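Local coordinates for protein Na Glutathione S-transferase 1 (Necator americanus, PDB 2ON7) that probably conjugates reduced glutathione to electrophilic compounds, as a two-subunit glutathione S-transferase of the human hookworm, at residues D116-Q119 with L120-V124; D93-S96 with D97-E101; L158-S161 with E162-T166. All coordinates share one frame; numbering follows the deposited sequence.

All three contacts are short runs of helix, each about two turns long, in the glutathione S-transferase C-terminal domain, on three successive helices, and their chemistry follows their depth. Contact 1, at the start of helix 117-141, is a surface contact, with a capping aspartate and long charged side chains. Contact 2, midway along helix 82-109, is partly buried and mixes an aromatic-arginine pair with polar groups that meet the second subunit. Contact 3, on helix 155-168, is buried near the centre of the chain, where polar groups turn to the backbone or to arginines. Contacts 1 and 2 touch where Val124 packs on Glu101, and contacts 2 and 3 where Tyr95 and Leu159 meet; contacts 1 and 3 do not touch.

Contact 1: D116-Q119 with L120-V124; sequences DVEQ and LKKEV
Leu120 folds back over the carbonyl of Asp116, its CG 3.3 Å from Asp116 O, while its own amide donates to that same oxygen in a nearly straight bond, Leu120 N to Asp116 O 2.7 Å. This is the tighter side of the turn. The leucine sends its branched end towards helix 82-109, where Phe105 and Thr108 receive it; an apolar residue suits the inward-facing stripe of a surface helix. The turn opens helix 117-141, and Asp116 is its N-cap: Asp116 OD1 accepts from Gln119 N at 3.2 Å, met on the anti side and 34° out of the carboxylate plane. Aspartate is well suited here, because its short acidic arm can occupy an amide of the first turn and would probably interact favourably with the helix dipole. Towards solvent the packing gives way to the exposed polar chains of Glu118, Gln119 and Lys122. Lys121 reaches across from a partly covered position, its chain against Phe105 and Val171. It runs side by side with Glu118, and a bend at its third torsion (chi3 42°) brings Lys121 NZ to 2.6 Å from Glu118 OE1, a salt bridge in which the ammonium meets the oxygen from above the carboxylate plane. The Lys122 chain doubles back, and its ammonium makes a weak bond of 3.3 Å from Lys122 NZ to Glu118 O, which already accepts the Lys122 amide.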
# COMPACT_ATOMS: atom_id res chain seq x y z
N ASP A 116 -7.37 26.12 -7.29
CA ASP A 116 -6.30 27.12 -7.33
C ASP A 116 -4.90 26.62 -6.94
O ASP A 116 -4.60 26.40 -5.76
CB ASP A 116 -6.66 28.36 -6.52
CG ASP A 116 -5.66 29.45 -6.71
OD1 ASP A 116 -4.45 29.18 -6.50
OD2 ASP A 116 -6.06 30.57 -7.09
N VAL A 117 -4.05 26.48 -7.96
CA VAL A 117 -2.63 26.09 -7.87
C VAL A 117 -1.82 26.66 -6.69
O VAL A 117 -1.51 25.92 -5.75
CB VAL A 117 -1.88 26.36 -9.20
CG1 VAL A 117 -2.13 25.23 -10.20
CG2 VAL A 117 -2.25 27.77 -9.78
N GLU A 118 -1.47 27.94 -6.73
CA GLU A 118 -0.59 28.54 -5.72
C GLU A 118 -1.12 28.29 -4.28
O GLU A 118 -0.35 28.04 -3.35
CB GLU A 118 -0.40 30.03 -6.00
CG GLU A 118 1.05 30.53 -5.83
CD GLU A 118 2.01 30.01 -6.91
OE1 GLU A 118 3.14 29.60 -6.56
OE2 GLU A 118 1.63 30.03 -8.11
N GLN A 119 -2.45 28.34 -4.15
CA GLN A 119 -3.15 28.10 -2.89
C GLN A 119 -3.12 26.63 -2.47
O GLN A 119 -2.85 26.31 -1.31
CB GLN A 119 -4.59 28.62 -2.97
CG GLN A 119 -4.76 30.14 -2.68
CD GLN A 119 -4.60 31.06 -3.92
OE1 GLN A 119 -5.50 31.85 -4.23
NE2 GLN A 119 -3.47 30.96 -4.60
N LEU A 120 -3.40 25.73 -3.42
CA LEU A 120 -3.22 24.30 -3.17
C LEU A 120 -1.75 23.88 -3.00
O LEU A 120 -1.48 22.84 -2.41
CB LEU A 120 -3.95 23.43 -4.23
CG LEU A 120 -5.49 23.52 -4.33
CD1 LEU A 120 -6.00 23.12 -5.72
CD2 LEU A 120 -6.15 22.66 -3.27
N LYS A 121 -0.81 24.67 -3.49
CA LYS A 121 0.60 24.45 -3.19
C LYS A 121 0.89 24.72 -1.73
O LYS A 121 1.40 23.83 -1.04
CB LYS A 121 1.52 25.33 -4.04
CG LYS A 121 3.01 24.97 -3.92
CD LYS A 121 3.75 25.32 -5.18
CE LYS A 121 3.30 26.67 -5.71
NZ LYS A 121 4.21 27.21 -6.73
N LYS A 122 0.57 25.93 -1.29
CA LYS A 122 0.70 26.36 0.10
C LYS A 122 0.08 25.41 1.12
O LYS A 122 0.79 24.88 1.97
CB LYS A 122 0.15 27.77 0.30
CG LYS A 122 1.24 28.81 0.41
CD LYS A 122 0.77 30.21 0.01
CE LYS A 122 1.77 30.84 -0.97
NZ LYS A 122 2.07 29.92 -2.15
N GLU A 123 -1.24 25.19 1.00
CA GLU A 123 -2.03 24.49 2.02
C GLU A 123 -2.02 22.94 1.98
O GLU A 123 -2.35 22.29 2.98
CB GLU A 123 -3.47 25.04 2.05
CG GLU A 123 -3.62 26.46 2.66
CD GLU A 123 -5.02 27.04 2.49
OE1 GLU A 123 -5.45 27.83 3.37
OE2 GLU A 123 -5.70 26.71 1.49
N VAL A 124 -1.63 22.37 0.84
CA VAL A 124 -1.73 20.92 0.64
C VAL A 124 -0.38 20.29 0.23
O VAL A 124 0.14 19.46 0.97
CB VAL A 124 -2.93 20.54 -0.32
CG1 VAL A 124 -2.93 19.07 -0.67
CG2 VAL A 124 -4.28 20.93 0.31

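Contact 2: D93-S96 with D97-E101; sequences DQYS and DYRVE
Four consecutive amides, those of Asp97, Tyr98, Arg99 and Val100, donate to the carbonyls of Asp93, Gln94, Tyr95 and Ser96 in regular alpha-helical fashion, with Val100 N 2.9 Å from Ser96 O and Tyr98 N 3.1 Å from Gln94 O. On one flank Tyr95 and Arg99 run side by side. Arg99 CG sits over one face of the Tyr95 ring, 4.1 Å from its centroid, as a CH-pi contact. A bend at the second torsion of the arginine (chi2 -60°) takes the rest of the chain along the ring to the hydroxyl, where Arg99 NE donates to Tyr95 OH at 3.2 Å. That bond is not straight (135°), and the hydroxyl lies tilted from the guanidinium plane, which stands 77° from the ring. A long arginine with a polar end thus matches a ring tipped by a hydroxyl, and the guanidinium has a further cation-pi partner in Phe106. Tyr98 turns its edge to the carbonyl of Tyr95, with Tyr98 CD2 3.4 Å from Tyr95 O; this buried aromatic suits the side towards helix 117-141, where it stacks on Phe132. Helix 82-109, which carries this run, is a long helix of the all-helical C-terminal domain, and one flank borders the dimer interface. There the chains of Gln94 and Asp97 cross at about a right angle, Gln94 OE1 3.9 Å from Asp97 OD2. Both oxygens find Gln63 NE2 of the second subunit, the aspartate's through a hydrogen bond, the glutamine's through a weak one. Ser96, a small residue, turns its hydroxyl back to Ala92 O.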
# COMPACT_ATOMS: atom_id res chain seq x y z
N ASP A 93 4.83 2.61 0.85
CA ASP A 93 3.53 2.87 1.46
C ASP A 93 3.45 4.28 2.08
O ASP A 93 2.37 4.92 2.12
CB ASP A 93 3.24 1.85 2.60
CG ASP A 93 2.67 0.52 2.12
OD1 ASP A 93 2.34 0.35 0.92
OD2 ASP A 93 2.53 -0.38 2.99
N GLN A 94 4.57 4.73 2.63
CA GLN A 94 4.67 6.08 3.19
C GLN A 94 4.58 7.09 2.07
O GLN A 94 3.84 8.07 2.17
CB GLN A 94 5.99 6.29 3.97
CG GLN A 94 6.13 7.61 4.71
CD GLN A 94 5.09 7.82 5.82
OE1 GLN A 94 4.45 6.86 6.31
NE2 GLN A 94 4.94 9.09 6.23
N TYR A 95 5.36 6.84 1.01
CA TYR A 95 5.21 7.54 -0.26
C TYR A 95 3.76 7.59 -0.81
O TYR A 95 3.30 8.62 -1.27
CB TYR A 95 6.16 6.97 -1.31
CG TYR A 95 5.86 7.43 -2.70
CD1 TYR A 95 6.32 8.66 -3.18
CD2 TYR A 95 5.11 6.63 -3.56
CE1 TYR A 95 6.02 9.08 -4.49
CE2 TYR A 95 4.80 7.03 -4.83
CZ TYR A 95 5.27 8.24 -5.30
OH TYR A 95 4.93 8.61 -6.59
N SER A 96 3.05 6.46 -0.77
CA SER A 96 1.64 6.43 -1.20
C SER A 96 0.70 7.26 -0.33
O SER A 96 -0.16 7.93 -0.86
CB SER A 96 1.15 4.99 -1.28
OG SER A 96 2.17 4.30 -1.94
N ASP A 97 0.89 7.22 0.99
CA ASP A 97 0.15 8.08 1.94
C ASP A 97 0.30 9.55 1.54
O ASP A 97 -0.68 10.34 1.51
CB ASP A 97 0.69 7.94 3.40
CG ASP A 97 0.33 6.59 4.08
OD1 ASP A 97 -0.33 5.73 3.47
OD2 ASP A 97 0.74 6.38 5.25
N TYR A 98 1.56 9.93 1.28
CA TYR A 98 1.91 11.24 0.83
C TYR A 98 1.10 11.60 -0.42
O TYR A 98 0.43 12.64 -0.47
CB TYR A 98 3.42 11.29 0.58
CG TYR A 98 3.86 12.27 -0.47
CD1 TYR A 98 3.94 13.64 -0.20
CD2 TYR A 98 4.24 11.83 -1.72
CE1 TYR A 98 4.39 14.54 -1.17
CE2 TYR A 98 4.68 12.71 -2.68
CZ TYR A 98 4.75 14.06 -2.42
OH TYR A 98 5.19 14.94 -3.41
N ARG A 99 1.15 10.71 -1.41
CA ARG A 99 0.44 10.87 -2.65
C ARG A 99 -1.06 11.08 -2.43
O ARG A 99 -1.63 11.90 -3.13
CB ARG A 99 0.71 9.66 -3.57
CG ARG A 99 1.99 9.79 -4.43
CD ARG A 99 1.88 10.99 -5.33
NE ARG A 99 2.68 10.84 -6.52
CZ ARG A 99 2.25 10.98 -7.77
NH1 ARG A 99 1.00 11.34 -8.04
NH2 ARG A 99 3.12 10.80 -8.74
N VAL A 100 -1.69 10.34 -1.49
CA VAL A 100 -3.10 10.58 -1.05
C VAL A 100 -3.30 12.00 -0.47
O VAL A 100 -4.30 12.68 -0.77
CB VAL A 100 -3.59 9.46 -0.02
CG1 VAL A 100 -4.78 9.91 0.84
CG2 VAL A 100 -3.93 8.14 -0.72
N GLU A 101 -2.36 12.44 0.37
CA GLU A 101 -2.35 13.81 0.91
C GLU A 101 -2.42 14.86 -0.19
O GLU A 101 -3.15 15.86 -0.05
CB GLU A 101 -1.10 14.06 1.73
CG GLU A 101 -1.25 13.80 3.21
CD GLU A 101 0.05 13.41 3.88
OE1 GLU A 101 -0.01 12.70 4.90
OE2 GLU A 101 1.14 13.77 3.37

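Contact 3: L158-S161 with E162-T166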
# COMPACT_ATOMS: atom_id res chain seq x y z
N LEU A 158 13.21 4.20 -7.27
CA LEU A 158 12.65 4.60 -8.56
C LEU A 158 11.38 5.38 -8.39
O LEU A 158 11.21 6.44 -8.99
CB LEU A 158 12.38 3.35 -9.41
CG LEU A 158 13.44 2.29 -9.56
CD1 LEU A 158 12.80 1.08 -10.24
CD2 LEU A 158 14.60 2.83 -10.41
N LEU A 159 10.50 4.85 -7.56
CA LEU A 159 9.28 5.54 -7.17
C LEU A 159 9.53 6.99 -6.83
O LEU A 159 8.88 7.90 -7.40
CB LEU A 159 8.66 4.86 -5.96
CG LEU A 159 7.65 3.72 -6.13
CD1 LEU A 159 7.10 3.38 -4.73
CD2 LEU A 159 6.51 4.05 -7.19
N VAL A 160 10.45 7.19 -5.89
CA VAL A 160 10.77 8.50 -5.28
C VAL A 160 11.63 9.39 -6.19
O VAL A 160 11.36 10.58 -6.34
CB VAL A 160 11.51 8.28 -3.90
CG1 VAL A 160 11.93 9.57 -3.27
CG2 VAL A 160 10.65 7.44 -2.95
N SER A 161 12.68 8.82 -6.79
CA SER A 161 13.46 9.60 -7.76
C SER A 161 12.58 10.08 -8.96
O SER A 161 12.54 11.24 -9.27
CB SER A 161 14.70 8.85 -8.20
OG SER A 161 14.36 7.71 -8.91
N GLU A 162 11.86 9.17 -9.58
CA GLU A 162 10.95 9.52 -10.67
C GLU A 162 9.85 10.53 -10.30
O GLU A 162 9.50 11.42 -11.08
CB GLU A 162 10.34 8.23 -11.26
CG GLU A 162 9.21 8.46 -12.28
CD GLU A 162 9.72 9.18 -13.51
OE1 GLU A 162 10.80 8.80 -14.03
OE2 GLU A 162 9.03 10.12 -13.96
N HIS A 163 9.27 10.41 -9.12
CA HIS A 163 8.29 11.40 -8.70
C HIS A 163 8.86 12.80 -8.54
O HIS A 163 8.26 13.77 -8.97
CB HIS A 163 7.58 10.97 -7.42
CG HIS A 163 6.59 11.98 -6.93
ND1 HIS A 163 6.85 12.82 -5.87
CD2 HIS A 163 5.35 12.29 -7.37
CE1 HIS A 163 5.79 13.59 -5.66
NE2 HIS A 163 4.87 13.29 -6.56
N ASN A 164 10.04 12.90 -7.95
CA ASN A 164 10.71 14.17 -7.74
C ASN A 164 11.02 14.87 -9.07
O ASN A 164 10.81 16.08 -9.22
CB ASN A 164 11.99 13.95 -6.91
CG ASN A 164 11.67 13.54 -5.49
OD1 ASN A 164 12.56 13.10 -4.73
ND2 ASN A 164 10.39 13.71 -5.10
N ALA A 165 11.50 14.08 -10.01
CA ALA A 165 11.83 14.52 -11.34
C ALA A 165 10.58 15.12 -11.99
O ALA A 165 10.57 16.27 -12.39
CB ALA A 165 12.37 13.37 -12.11
N THR A 166 9.50 14.34 -12.04
CA THR A 166 8.17 14.85 -12.48
C THR A 166 7.73 16.16 -11.77
O THR A 166 7.40 17.14 -12.44
CB THR A 166 7.10 13.75 -12.29
OG1 THR A 166 7.42 12.62 -13.10
CG2 THR A 166 5.68 14.26 -12.64
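Glu162 and Ser161, neighbours in sequence on either side of the division between the two segments, are the residues most enclosed by this contact, followed by Val160. Both the amide and the CB of Glu162 come close to Leu158 O: Glu162 N donates to Leu158 O at 2.9 Å, and Glu162 CB lies 3.0 Å from it. The chain then leads away. CG stands anti to the backbone N (chi1 171°) and the chain bends at the next torsion, carrying the carboxylate to arginines: OE2 forms a salt bridge with Arg12, OE1 with Arg189 and Arg201. A buried acid needs such company, and the positive charges gathered round it would tend to keep it ionised. Ser161 has its OG between the backbone N and the carbonyl carbon (chi1 66°), from where it bonds to Asp157 O; a small residue able to satisfy its hydroxyl on its own helix fits a buried spot against Ile188. Val160, a buried, branched apolar residue, packs on Leu148 and lies side by side with Asn164, Val160 CG1 3.9 Å from Asn164 OD1. On the backbone, Asn164 N donates to Val160 O at 3.1 Å. One turn on, the carbonyl of Glu162 takes two donors, Thr166 N and Thr166 OG1, from opposite faces of its plane; the hydroxyl also accepts from Arg12, so threonine and glutamate hold the same arginine. The run belongs to helix 155-168, an inner helix of the C-terminal domain. Leu158 and Leu159 pack on helix 16-25, Asn164 and Ala165 on helix 179-189, and His163 faces helix 82-109 at Ile102, so the helix meets the thioredoxin-like domain on one flank and helices of its own domain on others.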